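Local coordinates for protein type III secretion T3S chaperone (Chlamydia trachomatis, PDB 3K29) that probably serves the type III secretion apparatus as a YscO-like chaperone, a long two-helix protein able to bind other copies of itself, at residues E35-K38 and L39-R42; V94-Q97 and K98-V101. One frame throughout, in Å; residues are numbered along the deposited sequence.

In the fold
Interaction 1 lies on helix 8-66 and interaction 2 on helix 70-160, the two long helices that make up nearly all of this YscO-like chain and fold back on each other as an antiparallel helical hairpin, predicted to be coiled coil in its first arm. Residues 35-42 come first along the chain; residues 94-101 follow on the returning arm, so the two local contacts face each other with centres about 8 Å apart. Glu35 OE1 probably accepts a hydrogen bond from Gln97 NE2 at 2.9 Å, while CG of Gln97 packs against the backbone of Leu39. A polar link and close packing thus join the arms here, about 19 Å from the centre of the chain.

Interaction 1: E35-K38 and L39-R42; sequences EQEK and LRER
Leu39, Arg40, Glu41 and Arg42 each donate their backbone N-H to the carbonyl four residues back, on Glu35, Gln36, Glu37 and Lys38, in unbroken alpha-helical geometry; the Leu39 N to Glu35 O bond is 2.8 Å long. This is a single stretch of helix 8-66, one arm of the helical hairpin, and the side chains meet one turn apart. Arg40 folds back along the helix surface. With CG anti to its own carbonyl carbon (chi1 -76°) and a bend at chi3, its guanidinium lies with one face over the preceding turn, Gln36 O and Glu37 CA both sitting under its rim. NH2 comes 3.7 Å from Glu37 CG, so it is the aliphatic part of that glutamate that it touches; the carboxylate plane is turned 86° from the guanidinium and its OE2 stays 5.1 Å from NH2. The charge of Arg40 is instead met by a salt bridge to Glu33, just before these residues. A bend at chi2 swings the Glu37 carboxylate round to the Glu41 side, and the OE1 atoms of Glu37 and Glu41 come to 4.0 Å, a pairing of like charges on an exposed flank that probably costs some energy unless solvent screens it. Arg42 sets its CG, anti to the carbonyl carbon, 3.2 Å from Lys38 O. On the side toward helix 70-160, Leu39 touches Lys98, and Lys38 curls at chi3 to reach its neighbour one turn earlier: Lys38 NZ donates to Glu35 OE1 at 2.8 Å in a salt bridge, using the syn lone pair of that oxygen.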
loop_
_atom_site.group_PDB
_atom_site.type_symbol
_atom_site.label_atom_id
_atom_site.label_comp_id
_atom_site.label_asym_id
_atom_site.label_seq_id
_atom_site.Cartn_x
_atom_site.Cartn_y
_atom_site.Cartn_z
ATOM N N GLU A 35 -5.467 -12.607 1.683
ATOM C CA GLU A 35 -4.467 -13.668 1.727
ATOM C C GLU A 35 -4.136 -14.050 3.170
ATOM O O GLU A 35 -4.016 -15.237 3.454
ATOM C CB GLU A 35 -3.194 -13.305 0.938
ATOM C CG GLU A 35 -3.419 -13.036 -0.558
ATOM C CD GLU A 35 -4.261 -14.096 -1.282
ATOM O OE1 GLU A 35 -4.032 -15.319 -1.147
ATOM O OE2 GLU A 35 -5.131 -13.698 -2.075
ATOM N N GLN A 36 -3.992 -13.070 4.063
ATOM C CA GLN A 36 -3.750 -13.349 5.481
ATOM C C GLN A 36 -4.854 -14.236 6.092
ATOM O O GLN A 36 -4.589 -15.194 6.835
ATOM C CB GLN A 36 -3.596 -12.051 6.285
ATOM C CG GLN A 36 -2.318 -11.277 5.972
ATOM C CD GLN A 36 -1.105 -11.757 6.746
ATOM O OE1 GLN A 36 -1.006 -12.927 7.161
ATOM N NE2 GLN A 36 -0.156 -10.843 6.945
ATOM N N GLU A 37 -6.091 -13.921 5.738
ATOM C CA GLU A 37 -7.243 -14.704 6.139
ATOM C C GLU A 37 -7.192 -16.140 5.557
ATOM O O GLU A 37 -7.529 -17.101 6.259
ATOM C CB GLU A 37 -8.518 -13.968 5.706
ATOM C CG GLU A 37 -9.733 -14.229 6.577
ATOM C CD GLU A 37 -10.287 -15.640 6.403
ATOM O OE1 GLU A 37 -10.114 -16.196 5.290
ATOM O OE2 GLU A 37 -10.887 -16.194 7.371
ATOM N N LYS A 38 -6.780 -16.288 4.296
ATOM C CA LYS A 38 -6.632 -17.631 3.687
ATOM C C LYS A 38 -5.507 -18.374 4.345
ATOM O O LYS A 38 -5.631 -19.566 4.535
ATOM C CB LYS A 38 -6.405 -17.596 2.171
ATOM C CG LYS A 38 -7.585 -17.048 1.347
ATOM C CD LYS A 38 -7.155 -16.564 -0.065
ATOM C CE LYS A 38 -6.630 -17.713 -0.956
ATOM N NZ LYS A 38 -5.899 -17.200 -2.159
ATOM N N LEU A 39 -4.430 -17.678 4.723
ATOM C CA LEU A 39 -3.352 -18.312 5.494
ATOM C C LEU A 39 -3.851 -18.877 6.830
ATOM O O LEU A 39 -3.470 -19.994 7.212
ATOM C CB LEU A 39 -2.155 -17.374 5.732
ATOM C CG LEU A 39 -0.939 -17.966 6.480
ATOM C CD1 LEU A 39 -0.378 -19.180 5.771
ATOM C CD2 LEU A 39 0.198 -16.938 6.709
ATOM N N ARG A 40 -4.678 -18.103 7.534
ATOM C CA ARG A 40 -5.264 -18.564 8.786
ATOM C C ARG A 40 -6.149 -19.800 8.598
ATOM O O ARG A 40 -6.082 -20.723 9.407
ATOM C CB ARG A 40 -5.990 -17.423 9.517
ATOM C CG ARG A 40 -5.032 -16.449 10.223
ATOM C CD ARG A 40 -5.768 -15.432 11.157
ATOM N NE ARG A 40 -6.754 -14.599 10.450
ATOM C CZ ARG A 40 -6.495 -13.458 9.792
ATOM N NH1 ARG A 40 -5.265 -12.965 9.717
ATOM N NH2 ARG A 40 -7.483 -12.810 9.197
ATOM N N GLU A 41 -6.952 -19.835 7.535
ATOM C CA GLU A 41 -7.737 -21.025 7.214
ATOM C C GLU A 41 -6.873 -22.262 6.942
ATOM O O GLU A 41 -7.165 -23.341 7.469
ATOM C CB GLU A 41 -8.633 -20.780 6.019
ATOM C CG GLU A 41 -9.986 -20.260 6.393
ATOM C CD GLU A 41 -11.053 -20.601 5.367
ATOM O OE1 GLU A 41 -11.093 -19.962 4.279
ATOM O OE2 GLU A 41 -11.877 -21.499 5.668
ATOM N N ARG A 42 -5.809 -22.095 6.138
ATOM C CA ARG A 42 -4.851 -23.187 5.902
ATOM C C ARG A 42 -4.223 -23.671 7.180
ATOM O O ARG A 42 -4.097 -24.853 7.399
ATOM C CB ARG A 42 -3.763 -22.788 4.905
ATOM C CG ARG A 42 -4.316 -22.300 3.558
ATOM C CD ARG A 42 -4.718 -23.406 2.596
ATOM N NE ARG A 42 -5.600 -24.417 3.158
ATOM C CZ ARG A 42 -6.929 -24.314 3.273
ATOM N NH1 ARG A 42 -7.548 -23.203 2.873
ATOM N NH2 ARG A 42 -7.632 -25.331 3.819
#

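Interaction 2: V94-Q97 and K98-V101; sequences VNKQ and KENV
The amides of Gln97 and Asn100 meet with their planes 59° apart, and the two side chains cross at about a right angle. Asn100 ND2 donates to Gln97 OE1 at 2.9 Å, with an N-H...O angle of 165°. The acceptor lies almost in the amide plane of Asn100, yet the donor stands 41° above the carbonyl plane of Gln97, off its lone pairs. Gln97 gets there with CG anti to the backbone N and a bend at chi2, which carries the amide forward along the helix. CB of Asn100 packs 3.8 Å from Gln97 NE2, and CG2 of Val101 comes up to the same nitrogen. Gln97 and Asn100 belong to helix 70-160, the returning arm of the antiparallel helical hairpin, and the buried Gln97 amide is gripped at both ends: OE1 within its own helix, NE2 by Glu35 of helix 8-66. The main chain runs on regularly at Lys98 and Val101, while Glu99 N makes two weak bonds, to Asn95 O and Lys96 O. Val94 and Lys98 run alongside each other, the methyl CG1 of Val94 being 3.9 Å from Lys98 CE. On the exposed flank Lys96 runs alongside Glu99 in the same manner, but it is carbon that touches: Glu99 OE2 is 3.7 Å from Lys96 CA and 3.9 Å from Lys96 CD, whereas Lys96 NZ turns back to form a salt bridge with Glu92.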
loop_
_atom_site.group_PDB
_atom_site.type_symbol
_atom_site.label_atom_id
_atom_site.label_comp_id
_atom_site.label_asym_id
_atom_site.label_seq_id
_atom_site.Cartn_x
_atom_site.Cartn_y
_atom_site.Cartn_z
ATOM N N VAL A 94 -0.086 -24.883 3.567
ATOM C CA VAL A 94 0.248 -23.720 4.361
ATOM C C VAL A 94 1.395 -22.940 3.685
ATOM O O VAL A 94 1.333 -21.718 3.589
ATOM C CB VAL A 94 0.601 -24.097 5.821
ATOM C CG1 VAL A 94 1.335 -22.935 6.565
ATOM C CG2 VAL A 94 -0.650 -24.509 6.566
ATOM N N ASN A 95 2.435 -23.639 3.247
ATOM C CA ASN A 95 3.564 -22.991 2.606
ATOM C C ASN A 95 3.266 -22.311 1.254
ATOM O O ASN A 95 3.816 -21.245 0.969
ATOM C CB ASN A 95 4.721 -23.947 2.476
ATOM C CG ASN A 95 5.312 -24.316 3.819
ATOM O OD1 ASN A 95 5.163 -23.589 4.811
ATOM N ND2 ASN A 95 6.005 -25.456 3.855
ATOM N N LYS A 96 2.410 -22.919 0.439
ATOM C CA LYS A 96 1.864 -22.242 -0.753
ATOM C C LYS A 96 1.171 -20.931 -0.377
ATOM O O LYS A 96 1.415 -19.874 -0.988
ATOM C CB LYS A 96 0.816 -23.127 -1.424
ATOM C CG LYS A 96 1.301 -23.909 -2.625
ATOM C CD LYS A 96 2.565 -24.642 -2.333
ATOM C CE LYS A 96 3.157 -25.201 -3.629
ATOM N NZ LYS A 96 3.531 -26.627 -3.365
ATOM N N GLN A 97 0.288 -20.995 0.617
ATOM C CA GLN A 97 -0.465 -19.806 0.969
ATOM C C GLN A 97 0.448 -18.690 1.488
ATOM O O GLN A 97 0.217 -17.503 1.216
ATOM C CB GLN A 97 -1.608 -20.130 1.959
ATOM C CG GLN A 97 -2.598 -18.989 2.238
ATOM C CD GLN A 97 -3.023 -18.227 1.001
ATOM O OE1 GLN A 97 -3.202 -18.791 -0.090
ATOM N NE2 GLN A 97 -3.230 -16.911 1.175
ATOM N N LYS A 98 1.492 -19.075 2.204
ATOM C CA LYS A 98 2.534 -18.142 2.613
ATOM C C LYS A 98 3.090 -17.379 1.453
ATOM O O LYS A 98 3.357 -16.186 1.591
ATOM C CB LYS A 98 3.654 -18.820 3.423
ATOM C CG LYS A 98 3.124 -19.147 4.830
ATOM C CD LYS A 98 4.148 -19.562 5.847
ATOM C CE LYS A 98 3.370 -19.712 7.144
ATOM N NZ LYS A 98 4.206 -19.720 8.381
ATOM N N GLU A 99 3.252 -18.058 0.321
ATOM C CA GLU A 99 3.792 -17.429 -0.872
ATOM C C GLU A 99 2.842 -16.346 -1.433
ATOM O O GLU A 99 3.284 -15.309 -1.923
ATOM C CB GLU A 99 4.072 -18.461 -1.965
ATOM C CG GLU A 99 5.154 -19.483 -1.693
ATOM C CD GLU A 99 5.346 -20.389 -2.903
ATOM O OE1 GLU A 99 6.013 -19.982 -3.863
ATOM O OE2 GLU A 99 4.805 -21.503 -2.926
ATOM N N ASN A 100 1.543 -16.620 -1.373
ATOM C CA ASN A 100 0.514 -15.634 -1.692
ATOM C C ASN A 100 0.555 -14.448 -0.757
ATOM O O ASN A 100 0.402 -13.298 -1.211
ATOM C CB ASN A 100 -0.890 -16.253 -1.702
ATOM C CG ASN A 100 -1.077 -17.236 -2.820
ATOM O OD1 ASN A 100 -0.446 -17.136 -3.867
ATOM N ND2 ASN A 100 -1.940 -18.205 -2.608
ATOM N N VAL A 101 0.730 -14.706 0.535
ATOM C CA VAL A 101 0.799 -13.615 1.506
ATOM C C VAL A 101 1.994 -12.703 1.226
ATOM O O VAL A 101 1.865 -11.490 1.226
ATOM C CB VAL A 101 0.795 -14.090 2.966
ATOM C CG1 VAL A 101 1.201 -12.953 3.926
ATOM C CG2 VAL A 101 -0.594 -14.594 3.338
#